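Local coordinates for protein ORF10 (Moritella marina, PDB 6RIW) that forms the ketosynthase-chain length factor didomain of a polyunsaturated fatty acid synthase and probably catalyses condensation of carrier-bound acyl chains through 3-oxoacyl synthase activity, at residues A[111-122]-A[215-226]; A[205-214]-A[674-682]. All blocks are in the same frame, centred on the assembly; numbering follows the deposited sequence.

Overall arrangement
Following the chain from its N terminus, residues 111-122 come first, on a strand of the ketosynthase half. Residues 205-214, ending helix 198-211, pass next, and the chain then turns directly into 215-226, which closes contact 1 around a largely helical excursion of 92 residues. Contact 2 waits much longer: its partner, 674-682, arrives after 459 intervening residues, in the second ketosynthase-like half. The two closures therefore cross, one opening before the other has shut. Contact 1 ties together two strands within one half, whereas contact 2 joins the halves. They also touch where helix meets strand: Leu-210 packs its CD2 against the backbone of Ala-215, Asn-216 and Met-217.

Contact 1 of 2, residues A[111-122]-A[215-226]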
loop_
_atom_site.group_PDB
_atom_site.type_symbol
_atom_site.label_atom_id
_atom_site.label_comp_id
_atom_site.label_asym_id
_atom_site.label_seq_id
_atom_site.Cartn_x
_atom_site.Cartn_y
_atom_site.Cartn_z
ATOM N N ALA A 111 -17.915 -9.096 -20.891
ATOM C CA ALA A 111 -17.911 -7.724 -20.407
ATOM C C ALA A 111 -16.727 -7.432 -19.489
ATOM O O ALA A 111 -16.379 -6.261 -19.290
ATOM C CB ALA A 111 -19.205 -7.436 -19.655
ATOM N N LEU A 112 -16.130 -8.461 -18.900
ATOM C CA LEU A 112 -14.978 -8.239 -18.034
ATOM C C LEU A 112 -13.771 -7.706 -18.791
ATOM O O LEU A 112 -12.863 -7.161 -18.157
ATOM C CB LEU A 112 -14.637 -9.532 -17.287
ATOM C CG LEU A 112 -15.765 -10.043 -16.385
ATOM C CD1 LEU A 112 -15.369 -11.329 -15.639
ATOM C CD2 LEU A 112 -16.248 -8.967 -15.429
ATOM N N GLU A 113 -13.766 -7.784 -20.130
ATOM C CA GLU A 113 -12.702 -7.168 -20.913
ATOM C C GLU A 113 -12.584 -5.676 -20.640
ATOM O O GLU A 113 -11.491 -5.106 -20.743
ATOM C CB GLU A 113 -12.944 -7.415 -22.398
ATOM C CG GLU A 113 -11.810 -6.951 -23.294
ATOM C CD GLU A 113 -11.764 -7.715 -24.616
ATOM O OE1 GLU A 113 -12.848 -8.133 -25.104
ATOM O OE2 GLU A 113 -10.642 -7.896 -25.158
ATOM N N ASN A 114 -13.681 -5.022 -20.284
ATOM C CA ASN A 114 -13.652 -3.597 -19.986
ATOM C C ASN A 114 -13.933 -3.309 -18.517
ATOM O O ASN A 114 -14.525 -2.277 -18.186
ATOM C CB ASN A 114 -14.647 -2.872 -20.893
ATOM C CG ASN A 114 -14.253 -2.983 -22.341
ATOM O OD1 ASN A 114 -14.969 -3.574 -23.143
ATOM N ND2 ASN A 114 -13.084 -2.466 -22.673
ATOM N N CYS A 115 -13.518 -4.215 -17.631
ATOM C CA CYS A 115 -13.679 -4.056 -16.189
ATOM C C CYS A 115 -12.304 -3.915 -15.542
ATOM O O CYS A 115 -11.390 -4.689 -15.852
ATOM C CB CYS A 115 -14.408 -5.257 -15.587
ATOM S SG CYS A 115 -14.836 -5.128 -13.827
ATOM N N GLY A 116 -12.154 -2.926 -14.662
ATOM C CA GLY A 116 -10.943 -2.747 -13.892
ATOM C C GLY A 116 -11.192 -3.055 -12.421
ATOM O O GLY A 116 -12.293 -3.433 -12.021
ATOM N N VAL A 117 -10.137 -2.902 -11.614
ATOM C CA VAL A 117 -10.269 -3.131 -10.169
ATOM C C VAL A 117 -9.322 -2.198 -9.419
ATOM O O VAL A 117 -8.159 -2.054 -9.793
ATOM C CB VAL A 117 -10.029 -4.606 -9.779
ATOM C CG1 VAL A 117 -8.711 -5.149 -10.365
ATOM C CG2 VAL A 117 -10.088 -4.775 -8.245
ATOM N N ILE A 118 -9.834 -1.541 -8.372
ATOM C CA ILE A 118 -9.019 -0.740 -7.456
ATOM C C ILE A 118 -9.189 -1.308 -6.051
ATOM O O ILE A 118 -10.315 -1.429 -5.555
ATOM C CB ILE A 118 -9.390 0.758 -7.506
ATOM C CG1 ILE A 118 -9.154 1.304 -8.919
ATOM C CG2 ILE A 118 -8.553 1.546 -6.502
ATOM C CD1 ILE A 118 -9.670 2.740 -9.123
ATOM N N LEU A 119 -8.072 -1.644 -5.397
ATOM C CA LEU A 119 -8.099 -2.416 -4.156
ATOM C C LEU A 119 -7.395 -1.639 -3.053
ATOM O O LEU A 119 -6.200 -1.369 -3.169
ATOM C CB LEU A 119 -7.403 -3.771 -4.356
ATOM C CG LEU A 119 -7.290 -4.685 -3.134
ATOM C CD1 LEU A 119 -8.661 -5.266 -2.824
ATOM C CD2 LEU A 119 -6.245 -5.795 -3.395
ATOM N N GLY A 120 -8.110 -1.304 -1.978
ATOM C CA GLY A 120 -7.431 -0.782 -0.795
ATOM C C GLY A 120 -6.685 -1.901 -0.074
ATOM O O GLY A 120 -7.184 -3.022 0.056
ATOM N N ASN A 121 -5.471 -1.596 0.409
ATOM C CA ASN A 121 -4.626 -2.657 0.956
ATOM C C ASN A 121 -3.540 -2.058 1.852
ATOM O O ASN A 121 -3.052 -0.958 1.593
ATOM C CB ASN A 121 -3.994 -3.469 -0.184
ATOM C CG ASN A 121 -3.276 -4.712 0.299
ATOM O OD1 ASN A 121 -3.544 -5.227 1.383
ATOM N ND2 ASN A 121 -2.333 -5.194 -0.510
ATOM N N LEU A 122 -3.185 -2.790 2.916
ATOM C CA LEU A 122 -2.092 -2.406 3.813
ATOM C C LEU A 122 -0.741 -2.806 3.229
ATOM O O LEU A 122 -0.600 -3.878 2.640
ATOM C CB LEU A 122 -2.251 -3.102 5.174
ATOM C CG LEU A 122 -3.393 -2.611 6.054
ATOM C CD1 LEU A 122 -3.738 -3.613 7.171
ATOM C CD2 LEU A 122 -3.031 -1.245 6.633
ATOM N N ALA A 215 -13.112 2.673 -18.191
ATOM C CA ALA A 215 -13.700 1.358 -18.013
ATOM C C ALA A 215 -15.209 1.482 -18.180
ATOM O O ALA A 215 -15.767 2.580 -18.090
ATOM C CB ALA A 215 -13.370 0.779 -16.624
ATOM N N ASN A 216 -15.858 0.339 -18.429
ATOM C CA ASN A 216 -17.317 0.247 -18.462
ATOM C C ASN A 216 -17.883 -0.487 -17.258
ATOM O O ASN A 216 -19.100 -0.466 -17.048
ATOM C CB ASN A 216 -17.782 -0.438 -19.754
ATOM C CG ASN A 216 -17.401 0.355 -20.990
ATOM O OD1 ASN A 216 -17.329 1.589 -20.958
ATOM N ND2 ASN A 216 -17.126 -0.351 -22.079
ATOM N N MET A 217 -17.025 -1.112 -16.457
ATOM C CA MET A 217 -17.381 -1.707 -15.186
ATOM C C MET A 217 -16.147 -1.589 -14.307
ATOM O O MET A 217 -15.017 -1.594 -14.813
ATOM C CB MET A 217 -17.807 -3.176 -15.364
ATOM C CG MET A 217 -18.380 -3.856 -14.125
ATOM S SD MET A 217 -18.951 -5.549 -14.488
ATOM C CE MET A 217 -18.585 -5.691 -16.244
ATOM N N MET A 218 -16.360 -1.436 -12.999
ATOM C CA MET A 218 -15.235 -1.421 -12.068
ATOM C C MET A 218 -15.543 -2.269 -10.842
ATOM O O MET A 218 -16.652 -2.214 -10.297
ATOM C CB MET A 218 -14.883 0.008 -11.604
ATOM C CG MET A 218 -14.199 0.879 -12.653
ATOM S SD MET A 218 -12.581 0.279 -13.170
ATOM C CE MET A 218 -11.621 0.498 -11.640
ATOM N N LEU A 219 -14.545 -3.031 -10.393
ATOM C CA LEU A 219 -14.530 -3.597 -9.047
ATOM C C LEU A 219 -13.832 -2.616 -8.111
ATOM O O LEU A 219 -12.775 -2.063 -8.447
ATOM C CB LEU A 219 -13.794 -4.939 -9.026
ATOM C CG LEU A 219 -14.474 -6.168 -9.629
ATOM C CD1 LEU A 219 -13.514 -7.339 -9.609
ATOM C CD2 LEU A 219 -15.712 -6.521 -8.853
ATOM N N ALA A 220 -14.434 -2.367 -6.960
ATOM C CA ALA A 220 -13.799 -1.522 -5.962
ATOM C C ALA A 220 -13.977 -2.170 -4.599
ATOM O O ALA A 220 -15.084 -2.566 -4.224
ATOM C CB ALA A 220 -14.373 -0.096 -5.954
ATOM N N GLY A 221 -12.899 -2.249 -3.848
ATOM C CA GLY A 221 -12.966 -2.948 -2.589
ATOM C C GLY A 221 -11.683 -2.758 -1.824
ATOM O O GLY A 221 -10.878 -1.883 -2.152
ATOM N N ALA A 222 -11.504 -3.588 -0.796
ATOM C CA ALA A 222 -10.324 -3.488 0.056
ATOM C C ALA A 222 -10.144 -4.784 0.830
ATOM O O ALA A 222 -11.073 -5.578 0.977
ATOM C CB ALA A 222 -10.423 -2.308 1.028
ATOM N N VAL A 223 -8.935 -4.961 1.350
ATOM C CA VAL A 223 -8.565 -6.132 2.133
ATOM C C VAL A 223 -7.637 -5.645 3.232
ATOM O O VAL A 223 -6.844 -4.712 3.029
ATOM C CB VAL A 223 -7.919 -7.233 1.256
ATOM C CG1 VAL A 223 -6.644 -6.711 0.586
ATOM C CG2 VAL A 223 -7.597 -8.482 2.088
ATOM N N SER A 224 -7.820 -6.208 4.424
ATOM C CA SER A 224 -6.987 -5.963 5.594
ATOM C C SER A 224 -6.613 -7.351 6.105
ATOM O O SER A 224 -7.442 -8.029 6.727
ATOM C CB SER A 224 -7.753 -5.143 6.643
ATOM O OG SER A 224 -7.150 -5.221 7.924
ATOM N N ALA A 225 -5.383 -7.790 5.821
ATOM C CA ALA A 225 -4.915 -9.120 6.237
ATOM C C ALA A 225 -3.441 -9.080 6.619
ATOM O O ALA A 225 -2.662 -9.993 6.299
ATOM C CB ALA A 225 -5.135 -10.153 5.132
ATOM N N ALA A 226 -3.033 -8.009 7.280
ATOM C CA ALA A 226 -1.675 -7.932 7.800
ATOM C C ALA A 226 -1.474 -8.921 8.948
ATOM O O ALA A 226 -2.424 -9.360 9.603
ATOM C CB ALA A 226 -1.393 -6.510 8.296
HETATM O O HOH W 1 -17.937 -3.439 -22.065
HETATM O O HOH W 2 -3.576 -6.319 4.135
#
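Strands 115-120 and 217-224 run parallel, 27° between their directions, and are paired in register from Cys-115 with Met-217 to Gly-120 with Ala-222. This is a parallel pair of the thiolase fold, within the ketosynthase half of the didomain. The backbone bonds alternate between strands: Gly-116 O receives Leu-219 N at 2.8 Å, and Ile-118 N then gives to Leu-219 O. At the entry to the pair, Asn-114 O is gripped twice, by Asn-216 N at 2.9 Å and by Met-217 N.

The methionines that follow go to different faces. Met-217 sends CG away from its backbone N (chi1 -172°) and alongside the thiol of Cys-115, then turns about CG-SD into an eclipsed torsion (chi3 0°), which puts CE 3.9 Å from Ala-111 CB. On the face covered by helix 198-211, Met-218 curls back: its SD sits 3.5 Å from Gly-116 CA, over a residue that has no side chain to oppose it. The methyl beyond, Met-218 CE, reaches Ile-118 CG1 at 3.8 Å. Helix 88-104 packs on the Leu-219 side, where Val-117 lays its CG2 3.8 Å from Leu-219 CB. Past the last bridge, Leu-122 CD1 rests against both Ser-224 OG and, at 3.9 Å, Ala-226 CB.

Contact 2 of 2, residues A[205-214]-A[674-682]; sequences LACDYLHTGK and ELAENLFQT
Asn-678 reaches from helix 668-682 into the C-terminal turn of helix 198-211 and meets Asp-208, Tyr-209, Thr-212 and Lys-214. The two helices cross at 76° between the two ketosynthase-like halves, as expected for the pseudodimer interface of a ketosynthase-chain length factor pair. A Schellman motif at Gly-213 ends the first helix and turns the chain toward Lys-214.

Asn-678 can be followed outward. Its CB lies 3.9 Å from Tyr-209 CE1, and the amide that follows sets OD1 above the rim of one face of that ring, its plane turned 35° from the ring plane. OD1 then takes two bonds in its carbonyl plane, each on a lone pair: from Thr-212 OG1 and Lys-214 NZ, both at 2.7 Å. ND2 makes a weak but straight bond to Asp-208 O (3.3 Å, 169° at the hydrogen) and also gives to a water held by Asp-208 OD2; Lys-204 salt-bridges that aspartate. With both ends bound, the rotation of the amide is fixed.

Lys-214 passes its CD over the same face of Tyr-209 and, after a bend at the end of its chain, brings NZ into a salt bridge with Glu-677 OE1 at 2.7 Å. The other carboxylate oxygen of Glu-677 pairs with Arg-466, so this acid links two cations. Nearby, Leu-205 CD2 touches Leu-675 CD1 and Leu-679 CD2. Beyond the ring, a water accepts from Tyr-209 OH and donates to Glu-674 OE1, also salt-bridged to Arg-671; the water oxygen lies 2.6 Å from Glu-674 OE1.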
loop_
_atom_site.group_PDB
_atom_site.type_symbol
_atom_site.label_atom_id
_atom_site.label_comp_id
_atom_site.label_asym_id
_atom_site.label_seq_id
_atom_site.Cartn_x
_atom_site.Cartn_y
_atom_site.Cartn_z
ATOM N N LEU A 205 -12.419 6.546 -6.583
ATOM C CA LEU A 205 -11.580 6.544 -7.779
ATOM C C LEU A 205 -12.111 5.589 -8.837
ATOM O O LEU A 205 -11.922 5.826 -10.039
ATOM C CB LEU A 205 -10.133 6.179 -7.403
ATOM C CG LEU A 205 -9.433 7.201 -6.517
ATOM C CD1 LEU A 205 -8.006 6.719 -6.245
ATOM C CD2 LEU A 205 -9.402 8.588 -7.153
ATOM N N ALA A 206 -12.775 4.509 -8.431
ATOM C CA ALA A 206 -13.354 3.618 -9.432
ATOM C C ALA A 206 -14.514 4.298 -10.154
ATOM O O ALA A 206 -14.663 4.147 -11.377
ATOM C CB ALA A 206 -13.810 2.301 -8.788
ATOM N N CYS A 207 -15.330 5.072 -9.420
ATOM C CA CYS A 207 -16.334 5.918 -10.066
ATOM C C CYS A 207 -15.695 6.883 -11.060
ATOM O O CYS A 207 -16.217 7.072 -12.170
ATOM C CB CYS A 207 -17.140 6.717 -9.033
ATOM S SG CYS A 207 -18.130 5.727 -7.899
ATOM N N ASP A 208 -14.570 7.507 -10.680
ATOM C CA ASP A 208 -13.850 8.402 -11.597
ATOM C C ASP A 208 -13.467 7.693 -12.887
ATOM O O ASP A 208 -13.540 8.282 -13.972
ATOM C CB ASP A 208 -12.568 8.941 -10.954
ATOM C CG ASP A 208 -12.821 9.907 -9.814
ATOM O OD1 ASP A 208 -13.966 10.383 -9.636
ATOM O OD2 ASP A 208 -11.837 10.201 -9.088
ATOM N N TYR A 209 -12.991 6.445 -12.790
ATOM C CA TYR A 209 -12.597 5.736 -13.998
ATOM C C TYR A 209 -13.814 5.435 -14.871
ATOM O O TYR A 209 -13.699 5.417 -16.106
ATOM C CB TYR A 209 -11.833 4.449 -13.655
ATOM C CG TYR A 209 -10.342 4.706 -13.367
ATOM C CD1 TYR A 209 -9.959 5.778 -12.578
ATOM C CD2 TYR A 209 -9.328 3.893 -13.917
ATOM C CE1 TYR A 209 -8.604 6.056 -12.308
ATOM C CE2 TYR A 209 -7.963 4.159 -13.654
ATOM C CZ TYR A 209 -7.621 5.243 -12.833
ATOM O OH TYR A 209 -6.300 5.556 -12.538
ATOM N N LEU A 210 -14.979 5.203 -14.252
ATOM C CA LEU A 210 -16.211 5.075 -15.025
ATOM C C LEU A 210 -16.579 6.397 -15.695
ATOM O O LEU A 210 -17.031 6.402 -16.842
ATOM C CB LEU A 210 -17.365 4.562 -14.138
ATOM C CG LEU A 210 -17.246 3.110 -13.648
ATOM C CD1 LEU A 210 -18.297 2.729 -12.609
ATOM C CD2 LEU A 210 -17.257 2.068 -14.810
ATOM N N HIS A 211 -16.376 7.525 -15.014
ATOM C CA HIS A 211 -16.782 8.812 -15.579
ATOM C C HIS A 211 -15.914 9.234 -16.754
ATOM O O HIS A 211 -16.394 9.938 -17.650
ATOM C CB HIS A 211 -16.760 9.889 -14.503
ATOM C CG HIS A 211 -17.872 9.753 -13.515
ATOM N ND1 HIS A 211 -17.726 10.050 -12.178
ATOM C CD2 HIS A 211 -19.155 9.347 -13.675
ATOM C CE1 HIS A 211 -18.875 9.843 -11.557
ATOM N NE2 HIS A 211 -19.755 9.407 -12.439
ATOM N N THR A 212 -14.641 8.834 -16.782
ATOM C CA THR A 212 -13.809 9.185 -17.926
ATOM C C THR A 212 -13.872 8.141 -19.022
ATOM O O THR A 212 -13.215 8.305 -20.053
ATOM C CB THR A 212 -12.351 9.399 -17.494
ATOM O OG1 THR A 212 -11.825 8.193 -16.924
ATOM C CG2 THR A 212 -12.242 10.535 -16.448
ATOM N N GLY A 213 -14.630 7.068 -18.824
ATOM C CA GLY A 213 -14.661 6.029 -19.831
ATOM C C GLY A 213 -13.418 5.168 -19.902
ATOM O O GLY A 213 -13.240 4.436 -20.882
ATOM N N LYS A 214 -12.542 5.231 -18.897
ATOM C CA LYS A 214 -11.415 4.306 -18.844
ATOM C C LYS A 214 -11.876 2.869 -18.657
ATOM O O LYS A 214 -11.120 1.941 -18.972
ATOM C CB LYS A 214 -10.447 4.723 -17.731
ATOM C CG LYS A 214 -9.605 5.959 -18.111
ATOM C CD LYS A 214 -8.292 6.084 -17.301
ATOM C CE LYS A 214 -7.427 7.263 -17.805
ATOM N NZ LYS A 214 -8.109 8.640 -17.812
ATOM N N GLU A 674 -1.356 7.545 -15.052
ATOM C CA GLU A 674 -2.737 7.352 -15.496
ATOM C C GLU A 674 -3.728 7.930 -14.497
ATOM O O GLU A 674 -4.694 8.605 -14.881
ATOM C CB GLU A 674 -3.008 5.862 -15.698
ATOM C CG GLU A 674 -4.469 5.494 -16.012
ATOM C CD GLU A 674 -4.637 3.984 -16.287
ATOM O OE1 GLU A 674 -4.260 3.134 -15.429
ATOM O OE2 GLU A 674 -5.129 3.652 -17.379
ATOM N N LEU A 675 -3.501 7.690 -13.211
ATOM C CA LEU A 675 -4.374 8.260 -12.179
ATOM C C LEU A 675 -4.310 9.788 -12.161
ATOM O O LEU A 675 -5.349 10.462 -12.053
ATOM C CB LEU A 675 -3.988 7.687 -10.809
ATOM C CG LEU A 675 -4.755 8.191 -9.577
ATOM C CD1 LEU A 675 -6.261 8.060 -9.808
ATOM C CD2 LEU A 675 -4.310 7.374 -8.341
ATOM N N ALA A 676 -3.105 10.359 -12.254
ATOM C CA ALA A 676 -2.993 11.819 -12.255
ATOM C C ALA A 676 -3.799 12.428 -13.409
ATOM O O ALA A 676 -4.540 13.404 -13.220
ATOM C CB ALA A 676 -1.527 12.235 -12.331
ATOM N N GLU A 677 -3.679 11.849 -14.607
ATOM C CA GLU A 677 -4.525 12.290 -15.723
ATOM C C GLU A 677 -6.001 12.255 -15.328
ATOM O O GLU A 677 -6.758 13.211 -15.551
ATOM C CB GLU A 677 -4.282 11.405 -16.951
ATOM C CG GLU A 677 -5.140 11.788 -18.148
ATOM C CD GLU A 677 -5.212 10.719 -19.231
ATOM O OE1 GLU A 677 -6.038 9.779 -19.098
ATOM O OE2 GLU A 677 -4.466 10.839 -20.236
ATOM N N ASN A 678 -6.421 11.164 -14.701
ATOM C CA ASN A 678 -7.828 11.036 -14.365
ATOM C C ASN A 678 -8.234 12.056 -13.309
ATOM O O ASN A 678 -9.359 12.579 -13.345
ATOM C CB ASN A 678 -8.116 9.620 -13.890
ATOM C CG ASN A 678 -9.426 9.129 -14.376
ATOM O OD1 ASN A 678 -9.545 8.652 -15.513
ATOM N ND2 ASN A 678 -10.440 9.246 -13.529
ATOM N N LEU A 679 -7.331 12.364 -12.368
ATOM C CA LEU A 679 -7.658 13.349 -11.339
ATOM C C LEU A 679 -7.913 14.728 -11.949
ATOM O O LEU A 679 -8.807 15.463 -11.509
ATOM C CB LEU A 679 -6.538 13.414 -10.295
ATOM C CG LEU A 679 -6.461 12.225 -9.320
ATOM C CD1 LEU A 679 -5.273 12.403 -8.375
ATOM C CD2 LEU A 679 -7.744 12.054 -8.504
ATOM N N PHE A 680 -7.137 15.101 -12.962
ATOM C CA PHE A 680 -7.370 16.386 -13.608
ATOM C C PHE A 680 -8.683 16.384 -14.384
ATOM O O PHE A 680 -9.342 17.425 -14.485
ATOM C CB PHE A 680 -6.197 16.736 -14.518
ATOM C CG PHE A 680 -4.931 17.087 -13.775
ATOM C CD1 PHE A 680 -4.930 18.051 -12.789
ATOM C CD2 PHE A 680 -3.734 16.454 -14.094
ATOM C CE1 PHE A 680 -3.753 18.391 -12.115
ATOM C CE2 PHE A 680 -2.554 16.774 -13.428
ATOM C CZ PHE A 680 -2.562 17.747 -12.434
ATOM N N GLN A 681 -9.099 15.229 -14.912
ATOM C CA GLN A 681 -10.364 15.176 -15.639
ATOM C C GLN A 681 -11.572 15.283 -14.719
ATOM O O GLN A 681 -12.637 15.737 -15.153
ATOM C CB GLN A 681 -10.469 13.874 -16.431
ATOM C CG GLN A 681 -9.531 13.776 -17.619
ATOM C CD GLN A 681 -9.739 12.487 -18.367
ATOM O OE1 GLN A 681 -9.121 11.481 -18.049
ATOM N NE2 GLN A 681 -10.645 12.494 -19.333
ATOM N N THR A 682 -11.461 14.817 -13.473
ATOM C CA THR A 682 -12.644 14.618 -12.643
ATOM C C THR A 682 -12.701 15.522 -11.421
ATOM O O THR A 682 -13.678 15.446 -10.666
ATOM C CB THR A 682 -12.752 13.156 -12.181
ATOM O OG1 THR A 682 -11.610 12.807 -11.384
ATOM C CG2 THR A 682 -12.819 12.219 -13.366
HETATM O O HOH W 3 -9.780 10.304 -10.766
HETATM O O HOH W 4 -11.593 12.738 -8.605
HETATM O O HOH W 5 -4.192 3.897 -12.925
HETATM O O HOH W 6 -11.543 10.326 -20.949
#